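Side-chain contact in UDP-N-acetylmuramate--L-alanine ligase (PDB 1J6U), which catalyses the ATP-dependent joining of L-alanine to UDP-N-acetylmuramate, a step of peptidoglycan biosynthesis in building the bacterial cell wall: residues R90-M93 / P97-N100. Residues are numbered along the deposited sequence; the frame is centred on the assembly and turned at random.
Sequences RARM and PIEN
In the beta-alpha-beta unit formed by strand 74-77, helix 86-93 and strand 98-100, A91 and R92 in the last turn of the helix meet I98 of the strand that follows. A91, buried on the inner side of the helix, offers just a methyl group, a small side chain consistent with the close approach of helix and strand, 7.4 Å between A91 CA and I98 CA. Its CB meets I98 CD1 at 3.9 Å and also touches I98 CG1; A91 lies against V75 of strand 74-77 as well. I98 suits this place because its longer branch reaches the helix: CG1 stands anti to the carbonyl carbon (chi1 -70°), and CD1 touches both A91 and R92. The R92 chain runs across the isoleucine at about a right angle, with CG 3.4 Å from I98 CD1. Bends at chi2 and chi3 bring the guanidinium to the same methyl, which it meets obliquely, R92 NH1 lying 3.3 Å from I98 CD1. The CG and CD of R92 thus shield I98 CD1 in part, while R92 NH2 forms a salt bridge with D83 OD1. A helix packed by apolar side chains on an edge strand of a parallel sheet, in a beta-alpha-beta crossover, is characteristic of the Rossmann-like N-terminal domain of Mur ligases.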
loop_
_atom_site.group_PDB
_atom_site.type_symbol
_atom_site.label_atom_id
_atom_site.label_comp_id
_atom_site.label_asym_id
_atom_site.label_seq_id
_atom_site.Cartn_x
_atom_site.Cartn_y
_atom_site.Cartn_z
ATOM N N ARG A 90 5.970 -10.146 -29.925
ATOM C CA ARG A 90 5.243 -9.593 -31.054
ATOM C C ARG A 90 5.594 -8.113 -31.177
ATOM O O ARG A 90 6.032 -7.650 -32.238
ATOM C CB ARG A 90 3.742 -9.755 -30.887
ATOM C CG ARG A 90 2.943 -8.917 -31.882
ATOM C CD ARG A 90 2.860 -9.542 -33.294
ATOM N NE ARG A 90 1.559 -10.145 -33.467
ATOM C CZ ARG A 90 0.615 -9.690 -34.276
ATOM N NH1 ARG A 90 0.834 -8.621 -35.017
ATOM N NH2 ARG A 90 -0.568 -10.290 -34.308
ATOM N N ALA A 91 5.441 -7.380 -30.086
ATOM C CA ALA A 91 5.752 -5.957 -30.095
ATOM C C ALA A 91 7.154 -5.696 -30.641
ATOM O O ALA A 91 7.352 -4.790 -31.443
ATOM C CB ALA A 91 5.631 -5.371 -28.688
ATOM N N ARG A 92 8.142 -6.470 -30.219
ATOM C CA ARG A 92 9.458 -6.181 -30.741
ATOM C C ARG A 92 9.564 -6.506 -32.212
ATOM O O ARG A 92 10.171 -5.775 -32.977
ATOM C CB ARG A 92 10.537 -6.899 -29.950
ATOM C CG ARG A 92 10.652 -6.351 -28.554
ATOM C CD ARG A 92 12.065 -6.342 -28.075
ATOM N NE ARG A 92 12.130 -6.757 -26.678
ATOM C CZ ARG A 92 12.070 -5.929 -25.644
ATOM N NH1 ARG A 92 11.951 -4.616 -25.849
ATOM N NH2 ARG A 92 12.114 -6.422 -24.410
HETATM N N MSE A 93 8.952 -7.589 -32.633
HETATM C CA MSE A 93 9.057 -7.915 -34.028
HETATM C C MSE A 93 8.255 -6.927 -34.847
HETATM O O MSE A 93 8.643 -6.574 -35.958
HETATM C CB MSE A 93 8.617 -9.349 -34.271
HETATM C CG MSE A 93 9.736 -10.337 -33.997
HETATM SE SE MSE A 93 9.139 -12.124 -34.346
HETATM C CE MSE A 93 8.878 -11.960 -36.291
ATOM N N PRO A 97 7.372 0.584 -30.197
ATOM C CA PRO A 97 8.148 1.071 -29.043
ATOM C C PRO A 97 7.582 0.486 -27.741
ATOM O O PRO A 97 6.359 0.401 -27.536
ATOM C CB PRO A 97 7.982 2.579 -29.131
ATOM C CG PRO A 97 6.571 2.716 -29.765
ATOM C CD PRO A 97 6.637 1.672 -30.864
ATOM N N ILE A 98 8.489 0.055 -26.883
ATOM C CA ILE A 98 8.121 -0.573 -25.632
ATOM C C ILE A 98 8.723 0.228 -24.518
ATOM O O ILE A 98 9.906 0.575 -24.562
ATOM C CB ILE A 98 8.685 -1.994 -25.529
ATOM C CG1 ILE A 98 7.960 -2.906 -26.507
ATOM C CG2 ILE A 98 8.522 -2.532 -24.113
ATOM C CD1 ILE A 98 8.792 -4.113 -26.844
ATOM N N GLU A 99 7.904 0.526 -23.519
ATOM C CA GLU A 99 8.395 1.279 -22.402
ATOM C C GLU A 99 8.105 0.619 -21.080
ATOM O O GLU A 99 7.171 -0.193 -20.966
ATOM C CB GLU A 99 7.827 2.671 -22.443
ATOM C CG GLU A 99 8.890 3.646 -22.107
ATOM C CD GLU A 99 8.659 4.936 -22.799
ATOM O OE1 GLU A 99 8.333 4.875 -24.013
ATOM O OE2 GLU A 99 8.806 5.991 -22.131
ATOM N N ASN A 100 8.948 0.940 -20.100
ATOM C CA ASN A 100 8.823 0.420 -18.738
ATOM C C ASN A 100 7.966 1.337 -17.882
ATOM O O ASN A 100 8.066 2.562 -17.976
ATOM C CB ASN A 100 10.208 0.240 -18.128
ATOM C CG ASN A 100 10.983 -0.897 -18.813
ATOM O OD1 ASN A 100 10.520 -2.043 -18.843
ATOM N ND2 ASN A 100 12.144 -0.581 -19.381
#